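PDB 5X0J: ADP-dependent L-serine kinase SerK from Thermococcus kodakarensis KOD1, which phosphorylates free L-serine with ADP, giving O-phospho-L-serine and AMP in the first step from serine to cysteine, with magnesium as cofactor. Local coordinates for residues D24-H29 against A85-L90; E42-S47 against Q78-K83; L55-P60 against L66-H71. The protein carries 1 engineered substitution. All blocks are in the same frame, centred on the assembly; numbering follows the deposited sequence. Where two conformers were deposited one is given.

Contact 1 (D24-H29 against A85-L90)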
loop_
_atom_site.group_PDB
_atom_site.type_symbol
_atom_site.label_atom_id
_atom_site.label_comp_id
_atom_site.label_asym_id
_atom_site.label_seq_id
_atom_site.Cartn_x
_atom_site.Cartn_y
_atom_site.Cartn_z
ATOM N N ASP A 24 -5.139 -9.695 -17.032
ATOM C CA ASP A 24 -3.835 -9.963 -17.657
ATOM C C ASP A 24 -3.250 -8.786 -18.453
ATOM O O ASP A 24 -2.133 -8.906 -18.970
ATOM C CB ASP A 24 -3.873 -11.260 -18.506
ATOM C CG ASP A 24 -4.660 -11.118 -19.816
ATOM O OD1 ASP A 24 -5.162 -10.026 -20.138
ATOM O OD2 ASP A 24 -4.748 -12.119 -20.563
ATOM N N LYS A 25 -3.989 -7.676 -18.575
ATOM C CA LYS A 25 -3.448 -6.433 -19.135
ATOM C C LYS A 25 -2.971 -5.463 -18.048
ATOM O O LYS A 25 -2.604 -4.328 -18.355
ATOM C CB LYS A 25 -4.491 -5.742 -20.023
ATOM C CG LYS A 25 -5.009 -6.594 -21.178
ATOM C CD LYS A 25 -3.907 -6.984 -22.148
ATOM C CE LYS A 25 -4.439 -7.821 -23.298
ATOM N NZ LYS A 25 -5.429 -7.097 -24.147
ATOM N N MET A 26 -2.977 -5.904 -16.789
ATOM C CA MET A 26 -2.640 -5.036 -15.657
ATOM C C MET A 26 -1.281 -5.406 -15.083
ATOM O O MET A 26 -1.005 -6.582 -14.842
ATOM C CB MET A 26 -3.700 -5.160 -14.577
ATOM C CG MET A 26 -5.105 -4.868 -15.065
ATOM S SD MET A 26 -6.258 -4.971 -13.691
ATOM C CE MET A 26 -7.800 -4.618 -14.535
ATOM N N LYS A 27 -0.480 -4.389 -14.798
ATOM C CA LYS A 27 0.899 -4.572 -14.383
ATOM C C LYS A 27 1.088 -4.045 -12.959
ATOM O O LYS A 27 0.945 -2.843 -12.733
ATOM C CB LYS A 27 1.798 -3.826 -15.362
ATOM C CG LYS A 27 3.264 -4.164 -15.240
ATOM C CD LYS A 27 4.027 -3.617 -16.432
ATOM C CE LYS A 27 5.471 -4.077 -16.434
ATOM N NZ LYS A 27 6.162 -3.647 -17.681
ATOM N N PRO A 28 1.413 -4.935 -11.994
ATOM C CA PRO A 28 1.638 -4.458 -10.620
ATOM C C PRO A 28 2.936 -3.656 -10.515
ATOM O O PRO A 28 3.870 -3.871 -11.284
ATOM C CB PRO A 28 1.740 -5.751 -9.824
ATOM C CG PRO A 28 2.347 -6.699 -10.787
ATOM C CD PRO A 28 1.750 -6.369 -12.116
ATOM N N HIS A 29 2.955 -2.673 -9.624
ATOM C CA HIS A 29 4.178 -1.993 -9.233
ATOM C C HIS A 29 4.630 -2.178 -7.792
ATOM O O HIS A 29 5.642 -1.602 -7.396
ATOM C CB HIS A 29 4.088 -0.502 -9.586
ATOM C CG HIS A 29 3.171 0.308 -8.711
ATOM N ND1 HIS A 29 1.853 0.556 -9.036
ATOM C CD2 HIS A 29 3.395 0.967 -7.549
ATOM C CE1 HIS A 29 1.310 1.333 -8.115
ATOM N NE2 HIS A 29 2.220 1.587 -7.197
ATOM N N ALA A 85 -11.774 -6.780 -14.280
ATOM C CA ALA A 85 -12.198 -5.945 -13.157
ATOM C C ALA A 85 -12.710 -4.607 -13.656
ATOM O O ALA A 85 -12.137 -4.040 -14.597
ATOM C CB ALA A 85 -11.052 -5.713 -12.198
ATOM N N PRO A 86 -13.763 -4.067 -12.997
ATOM C CA PRO A 86 -14.172 -2.689 -13.250
ATOM C C PRO A 86 -13.043 -1.743 -12.909
ATOM O O PRO A 86 -12.471 -1.831 -11.812
ATOM C CB PRO A 86 -15.337 -2.466 -12.272
ATOM C CG PRO A 86 -15.778 -3.803 -11.870
ATOM C CD PRO A 86 -14.606 -4.703 -11.970
ATOM N N SER A 87 -12.734 -0.852 -13.846
ATOM C CA SER A 87 -11.558 -0.006 -13.765
ATOM C C SER A 87 -11.854 1.410 -14.205
ATOM O O SER A 87 -12.782 1.649 -14.974
ATOM C CB SER A 87 -10.454 -0.563 -14.664
ATOM O OG SER A 87 -10.106 -1.870 -14.270
ATOM N N VAL A 88 -11.036 2.332 -13.710
ATOM C CA VAL A 88 -11.001 3.707 -14.185
ATOM C C VAL A 88 -9.608 3.923 -14.771
ATOM O O VAL A 88 -8.604 3.715 -14.085
ATOM C CB VAL A 88 -11.285 4.702 -13.044
ATOM C CG1 VAL A 88 -11.206 6.137 -13.546
ATOM C CG2 VAL A 88 -12.656 4.432 -12.467
ATOM N N ILE A 89 -9.554 4.335 -16.037
ATOM C CA ILE A 89 -8.283 4.615 -16.709
ATOM C C ILE A 89 -7.943 6.094 -16.533
ATOM O O ILE A 89 -8.634 6.958 -17.066
ATOM C CB ILE A 89 -8.328 4.253 -18.209
ATOM C CG1 ILE A 89 -8.660 2.763 -18.387
ATOM C CG2 ILE A 89 -6.999 4.603 -18.888
ATOM C CD1 ILE A 89 -9.004 2.364 -19.802
ATOM N N LEU A 90 -6.855 6.362 -15.819
ATOM C CA LEU A 90 -6.416 7.717 -15.493
ATOM C C LEU A 90 -5.303 8.171 -16.414
ATOM O O LEU A 90 -4.682 7.357 -17.095
ATOM C CB LEU A 90 -5.864 7.743 -14.075
ATOM C CG LEU A 90 -6.814 7.291 -12.976
ATOM C CD1 LEU A 90 -6.048 7.175 -11.665
ATOM C CD2 LEU A 90 -7.996 8.252 -12.847
#
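M26 lays its terminal methyl against the S87 hydroxyl and the methyl of A85, two side chains that share one face of the strand 84-90. The meeting is made by the very end of the thioether chain: M26 CE comes to 3.6 Å from S87 OG and to 4.2 Å from A85 CB. The first of these is a van der Waals touch of a methyl on a hydroxyl oxygen; the second is plain apolar packing. CG of M26 stands anti to the carbonyl carbon (chi1 -56°) and the chain beyond it is fully extended, which carries the methyl across a gap of 9.9 Å between M26 CA and A85 CA. S87 OG is held by its own strand, donating to A85 O at 3.0 Å, with the hydroxyl above the plane of that carbonyl (55° out of it). This bond fixes the rotation of S87 and leaves OG where the M26 methyl can rest on it. Were S87 replaced by an alanine, A85 O would probably lose this donor and the M26 methyl one of its two supports on the strand. P86, between them, faces the other way and packs on Y18, I234 and L241. Within the five-stranded mixed sheet, strands 54-58 and 65-67 lie between strands 26-27 and 84-90 in order, so the contact spans the sheet and is not a pairing of neighbours. M54 of strand 54-58 touches M26, A85 and S87, and I21 of the other outermost strand, 19-22, meets both M26 and S87. Helix 71-80 packs on this same group, with W74 against M26 and L77 against A85.

Contact 2 (E42-S47 against Q78-K83). With AMP (adenosine monophosphate), chain B.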
loop_
_atom_site.group_PDB
_atom_site.type_symbol
_atom_site.label_atom_id
_atom_site.label_comp_id
_atom_site.label_asym_id
_atom_site.label_seq_id
_atom_site.Cartn_x
_atom_site.Cartn_y
_atom_site.Cartn_z
ATOM N N GLU A 42 -12.324 -12.610 1.036
ATOM C CA GLU A 42 -13.492 -12.956 1.856
ATOM C C GLU A 42 -14.649 -11.979 1.664
ATOM O O GLU A 42 -15.811 -12.400 1.601
ATOM C CB GLU A 42 -13.128 -13.029 3.343
ATOM C CG GLU A 42 -12.186 -14.167 3.699
ATOM C CD GLU A 42 -12.634 -15.486 3.103
ATOM O OE1 GLU A 42 -13.644 -16.034 3.587
ATOM O OE2 GLU A 42 -12.024 -15.954 2.107
ATOM N N SER A 43 -14.351 -10.684 1.561
ATOM C CA SER A 43 -15.385 -9.684 1.309
ATOM C C SER A 43 -16.096 -9.900 -0.019
ATOM O O SER A 43 -17.314 -9.926 -0.069
ATOM C CB SER A 43 -14.805 -8.273 1.328
ATOM O OG SER A 43 -15.795 -7.325 0.952
ATOM N N VAL A 44 -15.340 -10.064 -1.103
ATOM C CA VAL A 44 -15.959 -10.143 -2.427
ATOM C C VAL A 44 -16.732 -11.459 -2.595
ATOM O O VAL A 44 -17.832 -11.459 -3.142
ATOM C CB VAL A 44 -14.937 -9.864 -3.567
ATOM C CG1 VAL A 44 -14.030 -11.053 -3.840
ATOM C CG2 VAL A 44 -15.649 -9.424 -4.831
ATOM N N THR A 45 -16.174 -12.556 -2.089
ATOM C CA THR A 45 -16.851 -13.850 -2.203
ATOM C C THR A 45 -18.044 -13.946 -1.263
ATOM O O THR A 45 -19.063 -14.496 -1.644
ATOM C CB THR A 45 -15.895 -15.028 -1.962
ATOM O OG1 THR A 45 -15.278 -14.905 -0.676
ATOM C CG2 THR A 45 -14.840 -15.082 -3.042
ATOM N N GLY A 46 -17.923 -13.411 -0.054
ATOM C CA GLY A 46 -19.009 -13.445 0.928
ATOM C C GLY A 46 -20.176 -12.545 0.561
ATOM O O GLY A 46 -21.347 -12.924 0.658
ATOM N N SER A 47 -19.852 -11.342 0.109
ATOM C CA SER A 47 -20.882 -10.362 -0.245
ATOM C C SER A 47 -21.450 -10.569 -1.641
ATOM O O SER A 47 -22.609 -10.237 -1.879
ATOM C CB SER A 47 -20.334 -8.950 -0.119
ATOM O OG SER A 47 -19.460 -8.656 -1.182
ATOM N N GLN A 78 -7.532 -12.692 -9.596
ATOM C CA GLN A 78 -6.786 -13.708 -10.375
ATOM C C GLN A 78 -6.800 -15.061 -9.658
ATOM O O GLN A 78 -7.026 -16.104 -10.286
ATOM C CB GLN A 78 -5.354 -13.254 -10.687
ATOM C CG GLN A 78 -5.288 -12.214 -11.793
ATOM C CD GLN A 78 -3.891 -12.014 -12.356
ATOM O OE1 GLN A 78 -2.904 -11.949 -11.619
ATOM N NE2 GLN A 78 -3.807 -11.891 -13.672
ATOM N N LYS A 79 -6.609 -15.037 -8.342
ATOM C CA LYS A 79 -6.607 -16.256 -7.532
ATOM C C LYS A 79 -7.966 -16.960 -7.572
ATOM O O LYS A 79 -8.030 -18.192 -7.652
ATOM C CB LYS A 79 -6.226 -15.911 -6.092
ATOM C CG LYS A 79 -6.015 -17.090 -5.167
ATOM C CD LYS A 79 -5.516 -16.609 -3.813
ATOM C CE LYS A 79 -4.056 -16.218 -3.847
ATOM N N LEU A 80 -9.042 -16.168 -7.542
ATOM C CA LEU A 80 -10.407 -16.687 -7.626
ATOM C C LEU A 80 -10.761 -17.234 -9.015
ATOM O O LEU A 80 -11.757 -17.953 -9.167
ATOM C CB LEU A 80 -11.411 -15.595 -7.254
ATOM C CG LEU A 80 -11.456 -15.236 -5.768
ATOM C CD1 LEU A 80 -12.187 -13.921 -5.534
ATOM C CD2 LEU A 80 -12.102 -16.352 -4.963
ATOM N N GLY A 81 -9.985 -16.848 -10.020
ATOM C CA GLY A 81 -10.186 -17.318 -11.387
ATOM C C GLY A 81 -10.976 -16.363 -12.252
ATOM O O GLY A 81 -11.385 -16.724 -13.357
ATOM N N ALA A 82 -11.206 -15.140 -11.774
ATOM C CA ALA A 82 -11.862 -14.114 -12.580
ATOM C C ALA A 82 -10.956 -13.650 -13.724
ATOM O O ALA A 82 -9.742 -13.924 -13.705
ATOM C CB ALA A 82 -12.266 -12.933 -11.704
ATOM N N LYS A 83 -11.581 -12.973 -14.690
ATOM C CA LYS A 83 -10.966 -12.534 -15.942
ATOM C C LYS A 83 -10.707 -11.033 -15.970
ATOM O O LYS A 83 -9.715 -10.583 -16.542
ATOM C CB LYS A 83 -11.894 -12.839 -17.126
ATOM C CG LYS A 83 -11.961 -14.289 -17.545
HETATM P P AMP B . -6.183 -2.936 -3.185
HETATM O O1P AMP B . -7.074 -3.776 -4.085
HETATM O O2P AMP B . -4.722 -3.329 -3.274
HETATM O O3P AMP B . -6.449 -1.464 -3.357
HETATM O "O5'" AMP B . -6.587 -3.304 -1.673
HETATM C "C5'" AMP B . -7.827 -3.918 -1.332
HETATM C "C4'" AMP B . -8.981 -2.993 -1.675
HETATM O "O4'" AMP B . -10.164 -3.755 -1.801
HETATM C "C3'" AMP B . -9.358 -1.929 -0.620
HETATM O "O3'" AMP B . -9.424 -0.656 -1.256
HETATM C "C2'" AMP B . -10.744 -2.289 -0.088
HETATM O "O2'" AMP B . -11.541 -1.158 0.255
HETATM C "C1'" AMP B . -11.246 -3.019 -1.302
HETATM N N9 AMP B . -12.398 -3.924 -1.125
HETATM C C8 AMP B . -12.779 -4.604 -0.027
HETATM N N7 AMP B . -13.878 -5.357 -0.278
HETATM C C5 AMP B . -14.192 -5.156 -1.564
HETATM C C6 AMP B . -15.243 -5.634 -2.478
HETATM N N6 AMP B . -16.179 -6.501 -2.034
HETATM N N1 AMP B . -15.215 -5.172 -3.750
HETATM C C2 AMP B . -14.281 -4.306 -4.206
HETATM N N3 AMP B . -13.303 -3.825 -3.421
HETATM C C4 AMP B . -13.219 -4.212 -2.125
#
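V44 and T45, on the last turns of helix 34-47, meet L80 at the end of helix 71-80 through methyl groups alone. V44 CG1 lies 3.8 Å from L80 CD1, the two side chains passing one another on antiparallel courses. T45 CG2 touches both branches of the leucine and comes closest to L80 CD2, at 3.6 Å. The V44 torsion (chi1 77°) divides its work: CG1 goes to L80, while CG2 is near the adenine amino group, 4.1 Å from AMP N6. Loop residue L238 adds to the apolar patch against V44 and T45.

The polar contacts use other atoms. The hydroxyl of T45 turns back to the carbonyl of I41. S43 OG donates to AMP N7 at 3.0 Å, one turn from S47, whose OG (2.7 Å) and backbone N (2.9 Å) reach S43 O from opposite faces of its plane. S47 OG also bonds I49 N, tying the helix end to the residue whose carbonyl binds AMP.

Backbone geometry closes the other helix: G81, at phi 97°, forms a Schellman motif after L80. The chemistry thus implies two separate jobs, apolar packing that joins the helix ends and a serine hydroxyl that bonds N7 of the adenine.

Contact 3 (L55-P60 against L66-H71). With MG (magnesium ion), chain D; SEP (phosphoserine), chain C; AMP (adenosine monophosphate), chain B.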
loop_
_atom_site.group_PDB
_atom_site.type_symbol
_atom_site.label_atom_id
_atom_site.label_comp_id
_atom_site.label_asym_id
_atom_site.label_seq_id
_atom_site.Cartn_x
_atom_site.Cartn_y
_atom_site.Cartn_z
ATOM N N LEU A 55 -7.938 1.536 -10.123
ATOM C CA LEU A 55 -7.383 2.711 -10.788
ATOM C C LEU A 55 -6.211 2.231 -11.640
ATOM O O LEU A 55 -5.316 1.538 -11.142
ATOM C CB LEU A 55 -6.935 3.759 -9.772
ATOM C CG LEU A 55 -7.985 4.337 -8.814
ATOM C CD1 LEU A 55 -7.356 5.383 -7.898
ATOM C CD2 LEU A 55 -9.172 4.910 -9.572
ATOM N N LEU A 56 -6.235 2.595 -12.926
ATOM C CA LEU A 56 -5.229 2.154 -13.902
ATOM C C LEU A 56 -4.663 3.350 -14.649
ATOM O O LEU A 56 -5.265 4.420 -14.659
ATOM C CB LEU A 56 -5.854 1.226 -14.936
ATOM C CG LEU A 56 -6.558 -0.034 -14.444
ATOM C CD1 LEU A 56 -7.095 -0.764 -15.658
ATOM C CD2 LEU A 56 -5.610 -0.927 -13.660
ATOM N N ALA A 57 -3.546 3.143 -15.337
ATOM C CA ALA A 57 -3.035 4.125 -16.274
ATOM C C ALA A 57 -2.250 3.389 -17.344
ATOM O O ALA A 57 -1.552 2.430 -17.037
ATOM C CB ALA A 57 -2.145 5.130 -15.573
ATOM N N LYS A 58 -2.360 3.850 -18.588
ATOM C CA LYS A 58 -1.620 3.259 -19.715
ATOM C C LYS A 58 -0.107 3.340 -19.484
ATOM O O LYS A 58 0.413 4.393 -19.112
ATOM C CB LYS A 58 -2.012 3.989 -21.002
ATOM C CG LYS A 58 -1.260 3.614 -22.268
ATOM C CD LYS A 58 -1.616 2.228 -22.752
ATOM C CE LYS A 58 -1.072 1.995 -24.159
ATOM N NZ LYS A 58 0.386 2.300 -24.310
ATOM N N VAL A 59 0.589 2.223 -19.691
ATOM C CA VAL A 59 2.046 2.198 -19.624
ATOM C C VAL A 59 2.583 2.702 -20.966
ATOM O O VAL A 59 2.225 2.146 -22.001
ATOM C CB VAL A 59 2.575 0.772 -19.384
ATOM C CG1 VAL A 59 4.101 0.750 -19.387
ATOM C CG2 VAL A 59 2.031 0.220 -18.077
ATOM N N PRO A 60 3.437 3.750 -20.955
ATOM C CA PRO A 60 4.031 4.210 -22.213
ATOM C C PRO A 60 4.775 3.091 -22.932
ATOM O O PRO A 60 5.586 2.395 -22.317
ATOM C CB PRO A 60 5.008 5.304 -21.769
ATOM C CG PRO A 60 4.480 5.785 -20.471
ATOM C CD PRO A 60 3.859 4.586 -19.819
ATOM N N LEU A 66 -0.667 0.111 -15.964
ATOM C CA LEU A 66 -0.141 0.180 -14.608
ATOM C C LEU A 66 -1.306 0.086 -13.641
ATOM O O LEU A 66 -2.277 0.828 -13.797
ATOM C CB LEU A 66 0.544 1.530 -14.408
ATOM C CG LEU A 66 1.037 1.853 -12.991
ATOM C CD1 LEU A 66 2.084 0.852 -12.518
ATOM C CD2 LEU A 66 1.543 3.297 -12.927
ATOM N N ILE A 67 -1.214 -0.801 -12.652
ATOM C CA ILE A 67 -2.121 -0.760 -11.504
ATOM C C ILE A 67 -1.713 0.431 -10.642
ATOM O O ILE A 67 -0.666 0.415 -10.014
ATOM C CB ILE A 67 -2.079 -2.063 -10.682
ATOM C CG1 ILE A 67 -2.535 -3.248 -11.543
ATOM C CG2 ILE A 67 -2.965 -1.946 -9.449
ATOM C CD1 ILE A 67 -2.357 -4.608 -10.886
ATOM N N VAL A 68 -2.534 1.474 -10.642
ATOM C CA VAL A 68 -2.306 2.653 -9.810
ATOM C C VAL A 68 -2.746 2.328 -8.377
ATOM O O VAL A 68 -1.993 2.574 -7.423
ATOM C CB VAL A 68 -3.041 3.873 -10.409
ATOM C CG1 VAL A 68 -2.965 5.079 -9.489
ATOM C CG2 VAL A 68 -2.439 4.197 -11.772
ATOM N N ASP A 69 -3.961 1.801 -8.233
ATOM C CA ASP A 69 -4.489 1.336 -6.972
ATOM C C ASP A 69 -5.317 0.105 -7.267
ATOM O O ASP A 69 -6.151 0.114 -8.178
ATOM C CB ASP A 69 -5.346 2.426 -6.327
ATOM C CG ASP A 69 -5.947 2.004 -5.003
ATOM O OD1 ASP A 69 -5.335 1.189 -4.275
ATOM O OD2 ASP A 69 -7.050 2.504 -4.684
ATOM N N GLY A 70 -5.066 -0.965 -6.514
ATOM C CA GLY A 70 -5.787 -2.226 -6.717
ATOM C C GLY A 70 -4.958 -3.494 -6.788
ATOM O O GLY A 70 -5.389 -4.474 -7.392
ATOM N N HIS A 71 -3.791 -3.522 -6.155
ATOM C CA HIS A 71 -2.949 -4.723 -6.208
ATOM C C HIS A 71 -3.602 -5.956 -5.613
ATOM O O HIS A 71 -3.452 -7.057 -6.150
ATOM C CB HIS A 71 -1.619 -4.454 -5.528
ATOM C CG HIS A 71 -0.758 -3.537 -6.317
ATOM N ND1 HIS A 71 -0.950 -2.177 -6.330
ATOM C CD2 HIS A 71 0.219 -3.789 -7.218
ATOM C CE1 HIS A 71 -0.087 -1.620 -7.155
ATOM N NE2 HIS A 71 0.618 -2.581 -7.719
HETATM MG MG MG D . -5.610 0.182 -2.472
HETATM N N SEP C . -1.144 1.890 -4.909
HETATM C CA SEP C . -2.184 2.019 -3.842
HETATM C CB SEP C . -1.675 1.348 -2.565
HETATM O OG SEP C . -1.383 -0.020 -2.843
HETATM C C SEP C . -2.551 3.465 -3.639
HETATM O O SEP C . -3.132 3.818 -2.594
HETATM O OXT SEP C . -2.285 4.318 -4.506
HETATM P P SEP C . -2.570 -1.085 -3.140
HETATM O O1P SEP C . -3.779 -0.560 -2.381
HETATM O O2P SEP C . -1.994 -2.347 -2.580
HETATM O O3P SEP C . -2.722 -1.098 -4.639
HETATM P P AMP B . -6.183 -2.936 -3.185
HETATM O O1P AMP B . -7.074 -3.776 -4.085
HETATM O O2P AMP B . -4.722 -3.329 -3.274
HETATM O O3P AMP B . -6.449 -1.464 -3.357
HETATM O "O5'" AMP B . -6.587 -3.304 -1.673
HETATM C "C5'" AMP B . -7.827 -3.918 -1.332
HETATM C "C4'" AMP B . -8.981 -2.993 -1.675
HETATM O "O4'" AMP B . -10.164 -3.755 -1.801
HETATM C "C3'" AMP B . -9.358 -1.929 -0.620
HETATM O "O3'" AMP B . -9.424 -0.656 -1.256
HETATM C "C2'" AMP B . -10.744 -2.289 -0.088
HETATM O "O2'" AMP B . -11.541 -1.158 0.255
HETATM C "C1'" AMP B . -11.246 -3.019 -1.302
HETATM N N9 AMP B . -12.398 -3.924 -1.125
HETATM C C8 AMP B . -12.779 -4.604 -0.027
HETATM N N7 AMP B . -13.878 -5.357 -0.278
HETATM C C5 AMP B . -14.192 -5.156 -1.564
HETATM C C6 AMP B . -15.243 -5.634 -2.478
HETATM N N6 AMP B . -16.179 -6.501 -2.034
HETATM N N1 AMP B . -15.215 -5.172 -3.750
HETATM C C2 AMP B . -14.281 -4.306 -4.206
HETATM N N3 AMP B . -13.303 -3.825 -3.421
HETATM C C4 AMP B . -13.219 -4.212 -2.125
HETATM O O HOH W 1 -7.533 1.104 -2.387
HETATM O O HOH W 2 -6.205 -0.675 -0.613
HETATM O O HOH W 3 -4.959 1.914 -1.383
#
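The beta hairpin of strands 54-58 and 65-67 in the ParB-like N-terminal domain carries a classic bulge here, where V68 and D69 both face L55 as the chain enters the loop that binds both products. The two segments run antiparallel, 162° apart over 55-59 and 66-69. A57 and L66 form a hydrogen-bonded pair, A57 N to L66 O at 3.1 Å and L66 N to A57 O at 2.7 Å. At the bulge L55 O accepts two backbone donors from the same face of its plane, V68 N at 2.8 Å and D69 N at 3.2 Å, while L55 N returns a bond to D69 O. Side chains follow this register. V68 rests its CB on that of L55 and its CG2 on A57 CB, and L55 CD1 lies against D69 CB. V59 CG2 leans on the backbone and CB of L66. On the other face of the sheet L56 reaches I67, both touching M26.

The bulge residues V68 and D69 are themselves among those that hold the products. V68 O receives the amino group of phosphoserine, SEP N, at 2.7 Å. D69 CG lies anti to its own N (chi1 179°), which puts OD1 on the magnesium ion at 2.1 Å; AMP O3P, phosphoserine O1P and three waters complete six ligands, and D69 OD2 accepts from one of those waters. The metal thus bridges the phosphates of both products. G70 N, at the N-cap of helix 71-80, and H71 N both donate to phosphoserine O3P. I67 CG2 sits over one face of the H71 ring, toward its rim, and H29 N bonds its NE2. The third donor to that oxygen lies at the ring edge: H71 ND1 meets phosphoserine O3P in the ring plane at 2.7 Å, nearly straight at 168°.

In the fold
Contacts 1 and 3 are buried and belong to one sheet, their centres 5 Å apart; L56 bonds through its backbone to V88 and L90, so the hairpin of contact 3 is stitched to a strand of contact 1. Contact 2 lies nearer the surface, at the ends of two helices. Contact 1 is side-chain packing across the sheet with no hydrogen bond between its segments, contact 2 methyl packing beside a ligand, and contact 3 a backbone ladder ending in metal and phosphate chemistry. Helix 71-80 follows the loop of contact 3 and ends in contact 2. Contacts 2 and 3 do not touch, yet hold AMP at opposite ends, base and phosphate.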